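Long-range contacts in enoyl-CoA hydratase (Mycobacterium smegmatis, PDB 3PE8), which probably catalyses the reversible hydration of 2-enoyl-CoA thioesters to 3-hydroxyacyl-CoA, and binds a zinc ion in this crystal: residues Arg30-Ser34 with Val65-Asp71; Leu108-Tyr113 with Trp138-Leu144; Ala119-Phe125 with Tyr162-Ala168. All coordinates share one frame; numbering follows the deposited sequence. Where two conformers were deposited one is given.

Following the chain from the N terminus, contact 1 comes first. It closes a loop that holds helix 35-50 and strand 56-61, and joins the segment before that helix to the one after that strand. Contact 2 opens only afterwards, at helix 106-113, and closes at helix 140-148. Contact 3 starts inside that loop, at Ala119-Phe125, and closes beyond it at Tyr162-Ala168, so contacts 2 and 3 cross. Leu33 and Leu70 of contact 1 pack on Trp138 of contact 2, and Leu108 of contact 2 packs on Phe125 of contact 3. Together they tie the main sheet's connecting loops, the zinc-bearing helix and the small sheet into one unit.

Contact 1. Residues Arg30-Ser34 with Val65-Asp71; sequences RNALS and VFCAGLD
Leu33 and Leu70 form a single backbone bridge, with the two chains running in the same direction. Leu33 N donates to Gly69 O at 2.8 Å, and the bond is nearly straight (169°). Asp71 N gives a weak bond to Leu33 O on the other side of the bridge. Further back, Ala68 N donates to Arg30 O at 3.0 Å.

Asn31 carries the main side-chain grip. Its CG lies beside its own backbone N (chi1 -66°), which turns the amide toward the 65-71 backbone. Asn31 ND2 donates to Phe66 O at 3.1 Å, from above the carbonyl plane. It also makes a weak bond to Val65 O. The amide oxygen is held by Arg26 N, so both ends of the amide are fixed.

In crotonase-fold enzymes the loop corresponding to 65-71 lines the acyl-CoA site and supplies a backbone N-H to the oxyanion hole. Residues 65-71 probably do the same here, and five backbone or Asn31 hydrogen bonds, two of them weak, tie them to 30-34.

Cys67 SG packs against Leu33 CG at 3.6 Å. The same sulfur accepts from Gly69 N at 3.6 Å, a bond within its own segment. Leu33 CD1 and Leu70 CD1 meet at 4.1 Å, their side chains crossing at a slant. Nearer the surface, Arg30 CB touches Ala68 CB at 3.6 Å. Asp71 CB lies against Ser34 CA at 3.8 Å, while its carboxylate forms a salt bridge with Arg26. Ser34 OG caps helix 35-50 by accepting from Leu37 N.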
loop_
_atom_site.group_PDB
_atom_site.type_symbol
_atom_site.label_atom_id
_atom_site.label_comp_id
_atom_site.label_asym_id
_atom_site.label_seq_id
_atom_site.Cartn_x
_atom_site.Cartn_y
_atom_site.Cartn_z
ATOM N N ARG A 30 1.430 -23.206 -33.080
ATOM C CA ARG A 30 0.565 -22.112 -32.577
ATOM C C ARG A 30 1.356 -21.043 -31.817
ATOM O O ARG A 30 0.829 -20.410 -30.888
ATOM C CB ARG A 30 -0.569 -22.672 -31.716
ATOM C CG ARG A 30 -1.472 -23.574 -32.461
ATOM C CD ARG A 30 -2.530 -24.155 -31.524
ATOM N NE ARG A 30 -3.538 -24.860 -32.284
ATOM C CZ ARG A 30 -3.545 -26.164 -32.525
ATOM N NH1 ARG A 30 -2.595 -26.964 -32.035
ATOM N NH2 ARG A 30 -4.533 -26.673 -33.265
ATOM N N ASN A 31 2.585 -20.813 -32.259
ATOM C CA ASN A 31 3.496 -19.867 -31.657
ATOM C C ASN A 31 3.701 -20.127 -30.176
ATOM O O ASN A 31 3.951 -19.197 -29.409
ATOM C CB ASN A 31 3.009 -18.427 -31.918
ATOM C CG ASN A 31 3.054 -18.065 -33.387
ATOM O OD1 ASN A 31 3.881 -18.614 -34.140
ATOM N ND2 ASN A 31 2.145 -17.184 -33.815
ATOM N N ALA A 32 3.623 -21.390 -29.781
ATOM C CA ALA A 32 3.851 -21.777 -28.389
ATOM C C ALA A 32 5.260 -21.351 -27.961
ATOM O O ALA A 32 6.234 -21.396 -28.752
ATOM C CB ALA A 32 3.625 -23.288 -28.199
ATOM N N LEU A 33 5.362 -20.925 -26.705
ATOM C CA LEU A 33 6.604 -20.392 -26.156
ATOM C C LEU A 33 7.481 -21.524 -25.621
ATOM O O LEU A 33 7.439 -21.897 -24.429
ATOM C CB LEU A 33 6.297 -19.383 -25.060
ATOM C CG LEU A 33 5.432 -18.222 -25.524
ATOM C CD1 LEU A 33 5.060 -17.363 -24.339
ATOM C CD2 LEU A 33 6.053 -17.378 -26.646
ATOM N N SER A 34 8.229 -22.108 -26.542
ATOM C CA SER A 34 9.275 -23.058 -26.219
ATOM C C SER A 34 10.357 -22.322 -25.464
ATOM O O SER A 34 10.415 -21.091 -25.459
ATOM C CB SER A 34 9.858 -23.664 -27.496
ATOM O OG SER A 34 10.420 -22.667 -28.341
ATOM N N VAL A 65 -2.595 -17.698 -35.286
ATOM C CA VAL A 65 -2.695 -17.634 -33.828
ATOM C C VAL A 65 -1.690 -16.585 -33.351
ATOM O O VAL A 65 -0.618 -16.467 -33.924
ATOM C CB VAL A 65 -2.433 -19.017 -33.218
ATOM C CG1 VAL A 65 -2.300 -18.931 -31.687
ATOM C CG2 VAL A 65 -3.541 -20.015 -33.623
ATOM N N PHE A 66 -2.019 -15.777 -32.342
ATOM C CA PHE A 66 -1.025 -14.872 -31.745
ATOM C C PHE A 66 -0.030 -15.697 -30.922
ATOM O O PHE A 66 1.162 -15.766 -31.271
ATOM C CB PHE A 66 -1.669 -13.756 -30.904
ATOM C CG PHE A 66 -0.669 -12.975 -30.103
ATOM C CD1 PHE A 66 0.134 -12.022 -30.718
ATOM C CD2 PHE A 66 -0.554 -13.154 -28.745
ATOM C CE1 PHE A 66 1.056 -11.300 -29.998
ATOM C CE2 PHE A 66 0.346 -12.388 -27.997
ATOM C CZ PHE A 66 1.165 -11.483 -28.628
ATOM N N CYS A 67 -0.520 -16.386 -29.895
ATOM C CA CYS A 67 0.321 -17.227 -29.023
ATOM C C CYS A 67 -0.577 -18.110 -28.167
ATOM O O CYS A 67 -1.406 -17.577 -27.419
ATOM C CB CYS A 67 1.212 -16.357 -28.125
ATOM S SG CYS A 67 2.271 -17.327 -27.048
ATOM N N ALA A 68 -0.410 -19.435 -28.296
ATOM C CA ALA A 68 -1.218 -20.420 -27.556
ATOM C C ALA A 68 -0.741 -20.658 -26.139
ATOM O O ALA A 68 -1.382 -21.441 -25.447
ATOM C CB ALA A 68 -1.243 -21.761 -28.320
ATOM N N GLY A 69 0.372 -20.035 -25.729
ATOM C CA GLY A 69 0.905 -20.176 -24.358
ATOM C C GLY A 69 2.231 -20.919 -24.324
ATOM O O GLY A 69 2.874 -21.114 -25.333
ATOM N N LEU A 70 2.608 -21.363 -23.133
ATOM C CA LEU A 70 3.857 -22.100 -22.955
ATOM C C LEU A 70 3.766 -23.407 -23.719
ATOM O O LEU A 70 2.672 -23.990 -23.852
ATOM C CB LEU A 70 4.098 -22.337 -21.460
ATOM C CG LEU A 70 4.998 -21.323 -20.754
ATOM C CD1 LEU A 70 4.705 -19.852 -21.049
ATOM C CD2 LEU A 70 4.928 -21.623 -19.215
ATOM N N ASP A 71 4.900 -23.861 -24.270
ATOM C CA ASP A 71 4.944 -25.149 -24.970
ATOM C C ASP A 71 4.872 -26.248 -23.896
ATOM O O ASP A 71 5.852 -26.518 -23.199
ATOM C CB ASP A 71 6.206 -25.257 -25.859
ATOM C CG ASP A 71 6.105 -26.372 -26.910
ATOM O OD1 ASP A 71 5.837 -27.531 -26.497
ATOM O OD2 ASP A 71 6.291 -26.104 -28.138
#

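Contact 2. Residues Leu108-Tyr113 with Trp138-Leu144. With ZN (zinc ion), chain C.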
loop_
_atom_site.group_PDB
_atom_site.type_symbol
_atom_site.label_atom_id
_atom_site.label_comp_id
_atom_site.label_asym_id
_atom_site.label_seq_id
_atom_site.Cartn_x
_atom_site.Cartn_y
_atom_site.Cartn_z
ATOM N N LEU A 108 -1.798 -14.882 -23.433
ATOM C CA LEU A 108 -2.585 -13.774 -22.884
ATOM C C LEU A 108 -1.708 -12.966 -21.915
ATOM O O LEU A 108 -1.746 -11.736 -21.935
ATOM C CB LEU A 108 -3.862 -14.285 -22.196
ATOM C CG LEU A 108 -4.728 -13.298 -21.428
ATOM C CD1 LEU A 108 -5.116 -12.095 -22.302
ATOM C CD2 LEU A 108 -5.995 -14.049 -20.880
ATOM N N GLU A 109 -0.869 -13.653 -21.128
ATOM C CA GLU A 109 0.084 -12.941 -20.261
ATOM C C GLU A 109 1.069 -12.101 -21.098
ATOM O O GLU A 109 1.336 -10.954 -20.744
ATOM C CB GLU A 109 0.826 -13.912 -19.351
ATOM C CG GLU A 109 -0.106 -14.423 -18.223
ATOM C CD GLU A 109 0.440 -15.554 -17.381
ATOM O OE1 GLU A 109 0.540 -15.375 -16.149
ATOM O OE2 GLU A 109 0.726 -16.612 -17.974
ATOM N N LEU A 110 1.535 -12.629 -22.228
ATOM C CA LEU A 110 2.373 -11.796 -23.127
ATOM C C LEU A 110 1.629 -10.551 -23.591
ATOM O O LEU A 110 2.160 -9.433 -23.555
ATOM C CB LEU A 110 2.889 -12.577 -24.336
ATOM C CG LEU A 110 4.086 -13.476 -24.262
ATOM C CD1 LEU A 110 4.501 -13.784 -25.723
ATOM C CD2 LEU A 110 5.281 -12.900 -23.486
ATOM N N ALA A 111 0.366 -10.711 -23.986
ATOM C CA ALA A 111 -0.428 -9.571 -24.415
ATOM C C ALA A 111 -0.583 -8.552 -23.301
ATOM O O ALA A 111 -0.516 -7.358 -23.539
ATOM C CB ALA A 111 -1.814 -10.035 -24.956
ATOM N N LEU A 112 -0.828 -9.037 -22.078
ATOM C CA LEU A 112 -1.019 -8.203 -20.893
ATOM C C LEU A 112 0.236 -7.391 -20.510
ATOM O O LEU A 112 0.106 -6.387 -19.824
ATOM C CB LEU A 112 -1.509 -9.056 -19.711
ATOM C CG LEU A 112 -2.941 -9.565 -19.848
ATOM C CD1 LEU A 112 -3.220 -10.686 -18.789
ATOM C CD2 LEU A 112 -3.985 -8.464 -19.712
ATOM N N TYR A 113 1.421 -7.850 -20.890
ATOM C CA TYR A 113 2.646 -7.090 -20.668
ATOM C C TYR A 113 2.781 -5.879 -21.592
ATOM O O TYR A 113 3.515 -4.945 -21.280
ATOM C CB TYR A 113 3.894 -7.948 -20.914
ATOM C CG TYR A 113 4.332 -8.842 -19.795
ATOM C CD1 TYR A 113 4.785 -8.337 -18.614
ATOM C CD2 TYR A 113 4.315 -10.209 -19.957
ATOM C CE1 TYR A 113 5.224 -9.155 -17.589
ATOM C CE2 TYR A 113 4.751 -11.051 -18.940
ATOM C CZ TYR A 113 5.188 -10.525 -17.760
ATOM O OH TYR A 113 5.620 -11.381 -16.757
ATOM N N TRP A 138 3.086 -15.321 -14.631
ATOM C CA TRP A 138 3.506 -14.182 -15.438
ATOM C C TRP A 138 2.478 -13.064 -15.383
ATOM O O TRP A 138 2.304 -12.293 -16.334
ATOM C CB TRP A 138 3.716 -14.582 -16.897
ATOM C CG TRP A 138 5.004 -15.270 -17.223
ATOM C CD1 TRP A 138 5.972 -15.709 -16.361
ATOM C CD2 TRP A 138 5.456 -15.636 -18.544
ATOM N NE1 TRP A 138 7.007 -16.309 -17.062
ATOM C CE2 TRP A 138 6.699 -16.288 -18.399
ATOM C CE3 TRP A 138 4.915 -15.479 -19.831
ATOM C CZ2 TRP A 138 7.422 -16.767 -19.490
ATOM C CZ3 TRP A 138 5.624 -15.964 -20.905
ATOM C CH2 TRP A 138 6.862 -16.604 -20.732
ATOM N N GLY A 139 1.827 -12.956 -14.246
ATOM C CA GLY A 139 0.970 -11.822 -13.957
ATOM C C GLY A 139 -0.480 -11.866 -14.384
ATOM O O GLY A 139 -1.194 -10.873 -14.157
ATOM N N LEU A 140 -0.944 -12.982 -14.929
ATOM C CA LEU A 140 -2.336 -13.016 -15.375
ATOM C C LEU A 140 -3.299 -12.586 -14.267
ATOM O O LEU A 140 -4.253 -11.845 -14.505
ATOM C CB LEU A 140 -2.707 -14.382 -15.906
ATOM C CG LEU A 140 -4.023 -14.465 -16.690
ATOM C CD1 LEU A 140 -3.923 -15.478 -17.775
ATOM C CD2 LEU A 140 -5.127 -14.808 -15.651
ATOM N N SER A 141 -3.118 -13.087 -13.045
ATOM C CA SER A 141 -4.110 -12.861 -11.996
ATOM C C SER A 141 -4.100 -11.425 -11.447
ATOM O O SER A 141 -5.039 -11.001 -10.765
ATOM C CB SER A 141 -3.978 -13.902 -10.880
ATOM O OG SER A 141 -2.744 -13.849 -10.206
ATOM N N VAL A 142 -3.057 -10.683 -11.790
ATOM C CA VAL A 142 -2.949 -9.273 -11.451
ATOM C C VAL A 142 -3.403 -8.399 -12.626
ATOM O O VAL A 142 -4.241 -7.509 -12.467
ATOM C CB VAL A 142 -1.525 -8.909 -11.056
ATOM C CG1 VAL A 142 -1.414 -7.419 -10.700
ATOM C CG2 VAL A 142 -1.121 -9.831 -9.860
ATOM N N ARG A 143 -2.839 -8.670 -13.804
ATOM C CA ARG A 143 -3.082 -7.793 -14.940
ATOM C C ARG A 143 -4.410 -8.024 -15.656
ATOM O O ARG A 143 -4.919 -7.089 -16.280
ATOM C CB ARG A 143 -1.928 -7.848 -15.940
ATOM C CG ARG A 143 -0.591 -7.435 -15.357
ATOM C CD ARG A 143 0.492 -7.157 -16.420
ATOM N NE ARG A 143 1.699 -6.762 -15.713
ATOM C CZ ARG A 143 2.650 -7.593 -15.284
ATOM N NH1 ARG A 143 2.653 -8.878 -15.622
ATOM N NH2 ARG A 143 3.633 -7.111 -14.515
ATOM N N LEU A 144 -4.958 -9.222 -15.610
ATOM C CA LEU A 144 -6.261 -9.455 -16.283
ATOM C C LEU A 144 -7.357 -8.650 -15.613
ATOM O O LEU A 144 -8.026 -7.860 -16.281
ATOM C CB LEU A 144 -6.564 -10.927 -16.475
ATOM C CG LEU A 144 -7.778 -11.202 -17.359
ATOM C CD1 LEU A 144 -7.633 -10.654 -18.795
ATOM C CD2 LEU A 144 -8.073 -12.692 -17.332
HETATM ZN ZN ZN C . 0.950 -18.532 -17.331
HETATM O O HOH W 1 1.209 -10.263 -17.815
HETATM O O HOH W 2 4.951 -10.430 -14.409
HETATM O O HOH W 3 1.200 -19.984 -19.028
HETATM O O HOH W 4 2.309 -18.791 -16.050
#
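Glu109 extends toward Trp138 and Leu140 because its CG sits beside the backbone N (chi1 -74°) and the chain beyond is stretched out. Arg143 is likewise extended from CG to NE, which lays its guanidinium beside the Tyr113 ring.

The Glu109 carboxylate does two jobs. OE1 takes two backbone N-H groups. Leu140 N donates at 3.1 Å to the anti lone pair of Glu109 OE1. Trp138 N donates at 3.0 Å to the same oxygen, from above the carboxylate plane. These bonds fix the rotation of the carboxylate and leave OE2 to bind zinc at 2.0 Å. His129 and two waters complete the metal site. The loop residue Trp138 and the first turn of helix 140-148 thus form a second shell that positions a metal ligand. Glu109 CG also presses on Leu140 CB at 3.5 Å.

Tyr113 CE1 comes within 3.2 Å of Arg143 NH1, with ring and guanidinium planes 36° apart. Tyr113 CD1 lies over one face of the guanidinium. One water accepts from Arg143 NH1 and donates to both Glu109 O and Trp138 O; it sits over the centre of the Tyr113 ring. A second water links Arg143 NH1 to Tyr113 OH.

Leucines fill the other side. Leu108 CD2 meets Leu140 CD1 at 4.0 Å, and Leu112 CD1 meets Leu144 CB at 4.1 Å.

The axes of the segments 108-113 and 140-144 pass 9.8 Å apart at a crossing angle of 49°. Helix 150-159 packs on Leu108, Leu140 and Leu144, helix 35-50 covers Leu110 and Trp138, and Tyr209 of a neighbouring subunit reaches Leu140 and Leu144.

Contact 3. Residues Ala119-Phe125 with Tyr162-Ala168; sequences ASENAKF and YLSAQDA
Phe125 and Ala168 form the apolar centre: Phe125 CE1 touches Ala168 CB at 3.6 Å. Phe125 CB lies 4.3 Å from Leu163 CB, on the same face of the small sheet. Met156 of helix 150-159 packs on both Phe125 and Leu163. Alongside, Ala165 CB sits among the methyl groups of Ala119 and Ala123, and it presses on Ser120 O at 3.3 Å.

The backbones come next. Phe125 and Leu163 are an antiparallel hydrogen-bonded pair. Leu163 N donates to Phe125 O at 2.8 Å, almost straight (171°), and Phe125 N returns a bond to Leu163 O at 2.9 Å.

Lys124 leaves on the other face of the sheet. Its CG stands between the backbone N and the carbonyl carbon (chi1 48°), and the extended chain then runs over the Tyr162 ring. Lys124 CD makes a CH-pi contact, 3.7 Å from the Tyr162 ring centroid. Lys124 NZ is 4.2 Å from the same centroid, 28° off the ring normal, a cation-pi contact.

Toward the polar edge a water donates to Glu121 O and Ala123 O and accepts from Ala165 N. Ser120 to Ala123 form a type I turn, and Ser120 OG accepts from Asn122 N in an ST turn and is also hydrogen-bonded to His180. Ser164 OG accepts from Asp167 N and caps helix 165-171. The paired strands 124-126 and 163-164 belong to the small second sheet of the crotonase fold, with strand 102-104 on the far side of 124-126.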
loop_
_atom_site.group_PDB
_atom_site.type_symbol
_atom_site.label_atom_id
_atom_site.label_comp_id
_atom_site.label_asym_id
_atom_site.label_seq_id
_atom_site.Cartn_x
_atom_site.Cartn_y
_atom_site.Cartn_z
ATOM N N ALA A 119 -6.167 -5.054 -31.883
ATOM C CA ALA A 119 -6.603 -6.399 -32.230
ATOM C C ALA A 119 -7.163 -6.482 -33.624
ATOM O O ALA A 119 -7.873 -5.607 -34.052
ATOM C CB ALA A 119 -7.691 -6.890 -31.267
ATOM N N SER A 120 -6.853 -7.572 -34.303
ATOM C CA SER A 120 -7.630 -8.021 -35.446
ATOM C C SER A 120 -9.047 -8.417 -34.998
ATOM O O SER A 120 -9.265 -8.861 -33.848
ATOM C CB SER A 120 -6.914 -9.237 -36.057
ATOM O OG SER A 120 -7.691 -9.827 -37.048
ATOM N N GLU A 121 -9.992 -8.318 -35.943
ATOM C CA GLU A 121 -11.334 -8.829 -35.768
ATOM C C GLU A 121 -11.281 -10.328 -35.380
ATOM O O GLU A 121 -12.186 -10.829 -34.725
ATOM C CB GLU A 121 -12.136 -8.640 -37.070
ATOM C CG GLU A 121 -11.538 -9.432 -38.259
ATOM C CD GLU A 121 -11.979 -8.940 -39.639
ATOM O OE1 GLU A 121 -13.071 -8.313 -39.749
ATOM O OE2 GLU A 121 -11.229 -9.164 -40.626
ATOM N N ASN A 122 -10.205 -10.994 -35.794
ATOM C CA ASN A 122 -9.928 -12.417 -35.481
ATOM C C ASN A 122 -9.278 -12.703 -34.152
ATOM O O ASN A 122 -9.095 -13.871 -33.761
ATOM C CB ASN A 122 -9.036 -12.982 -36.594
ATOM C CG ASN A 122 -9.758 -13.014 -37.912
ATOM O OD1 ASN A 122 -11.001 -12.998 -37.947
ATOM N ND2 ASN A 122 -9.004 -13.059 -39.012
ATOM N N ALA A 123 -8.883 -11.661 -33.443
ATOM C CA ALA A 123 -8.252 -11.887 -32.138
ATOM C C ALA A 123 -9.267 -12.450 -31.175
ATOM O O ALA A 123 -10.460 -12.133 -31.227
ATOM C CB ALA A 123 -7.710 -10.611 -31.612
ATOM N N LYS A 124 -8.793 -13.289 -30.289
ATOM C CA LYS A 124 -9.615 -13.751 -29.150
ATOM C C LYS A 124 -8.690 -14.055 -28.013
ATOM O O LYS A 124 -7.500 -14.284 -28.223
ATOM C CB LYS A 124 -10.481 -14.956 -29.484
ATOM C CG LYS A 124 -9.808 -16.060 -30.166
ATOM C CD LYS A 124 -10.834 -17.048 -30.749
ATOM C CE LYS A 124 -10.121 -18.236 -31.353
ATOM N NZ LYS A 124 -11.072 -19.148 -32.027
ATOM N N PHE A 125 -9.218 -14.040 -26.795
ATOM C CA PHE A 125 -8.371 -14.079 -25.602
ATOM C C PHE A 125 -8.959 -15.110 -24.644
ATOM O O PHE A 125 -10.168 -15.166 -24.458
ATOM C CB PHE A 125 -8.375 -12.704 -24.923
ATOM C CG PHE A 125 -7.895 -11.594 -25.798
ATOM C CD1 PHE A 125 -8.760 -10.916 -26.664
ATOM C CD2 PHE A 125 -6.555 -11.247 -25.775
ATOM C CE1 PHE A 125 -8.256 -9.874 -27.453
ATOM C CE2 PHE A 125 -6.079 -10.235 -26.579
ATOM C CZ PHE A 125 -6.914 -9.585 -27.415
ATOM N N TYR A 162 -13.416 -18.198 -24.575
ATOM C CA TYR A 162 -12.836 -17.110 -25.319
ATOM C C TYR A 162 -13.599 -15.804 -25.136
ATOM O O TYR A 162 -14.864 -15.774 -25.094
ATOM C CB TYR A 162 -12.821 -17.410 -26.809
ATOM C CG TYR A 162 -11.765 -18.353 -27.288
ATOM C CD1 TYR A 162 -10.425 -18.028 -27.176
ATOM C CD2 TYR A 162 -12.119 -19.530 -27.933
ATOM C CE1 TYR A 162 -9.433 -18.875 -27.639
ATOM C CE2 TYR A 162 -11.107 -20.400 -28.424
ATOM C CZ TYR A 162 -9.780 -20.034 -28.266
ATOM O OH TYR A 162 -8.781 -20.869 -28.741
ATOM N N LEU A 163 -12.838 -14.729 -25.066
ATOM C CA LEU A 163 -13.312 -13.350 -25.148
ATOM C C LEU A 163 -13.037 -12.871 -26.574
ATOM O O LEU A 163 -11.888 -12.907 -27.031
ATOM C CB LEU A 163 -12.578 -12.471 -24.154
ATOM C CG LEU A 163 -13.041 -11.030 -24.051
ATOM C CD1 LEU A 163 -14.409 -10.916 -23.368
ATOM C CD2 LEU A 163 -11.962 -10.151 -23.379
ATOM N N SER A 164 -14.070 -12.405 -27.261
ATOM C CA SER A 164 -13.942 -11.893 -28.604
ATOM C C SER A 164 -13.220 -10.579 -28.667
ATOM O O SER A 164 -13.097 -9.858 -27.667
ATOM C CB SER A 164 -15.340 -11.722 -29.219
ATOM O OG SER A 164 -16.048 -10.608 -28.646
ATOM N N ALA A 165 -12.778 -10.227 -29.867
ATOM C CA ALA A 165 -12.118 -8.933 -30.070
ATOM C C ALA A 165 -13.045 -7.767 -29.729
ATOM O O ALA A 165 -12.587 -6.801 -29.098
ATOM C CB ALA A 165 -11.577 -8.794 -31.521
ATOM N N GLN A 166 -14.313 -7.846 -30.138
ATOM C CA GLN A 166 -15.243 -6.754 -29.860
ATOM C C GLN A 166 -15.498 -6.620 -28.373
ATOM O O GLN A 166 -15.594 -5.500 -27.855
ATOM C CB GLN A 166 -16.538 -6.907 -30.651
ATOM C CG GLN A 166 -16.309 -6.535 -32.115
ATOM C CD GLN A 166 -15.937 -5.013 -32.364
ATOM O OE1 GLN A 166 -16.394 -4.085 -31.652
ATOM N NE2 GLN A 166 -15.132 -4.769 -33.399
ATOM N N ASP A 167 -15.623 -7.748 -27.689
ATOM C CA ASP A 167 -15.823 -7.696 -26.235
ATOM C C ASP A 167 -14.572 -7.207 -25.531
ATOM O O ASP A 167 -14.682 -6.469 -24.519
ATOM C CB ASP A 167 -16.328 -9.046 -25.678
ATOM C CG ASP A 167 -17.826 -9.323 -26.017
ATOM O OD1 ASP A 167 -18.529 -8.417 -26.552
ATOM O OD2 ASP A 167 -18.297 -10.461 -25.753
ATOM N N ALA A 168 -13.387 -7.535 -26.061
ATOM C CA ALA A 168 -12.116 -7.036 -25.526
ATOM C C ALA A 168 -12.041 -5.512 -25.649
ATOM O O ALA A 168 -11.603 -4.823 -24.716
ATOM C CB ALA A 168 -10.889 -7.697 -26.243
HETATM O O HOH W 5 -12.952 -12.106 -32.240
#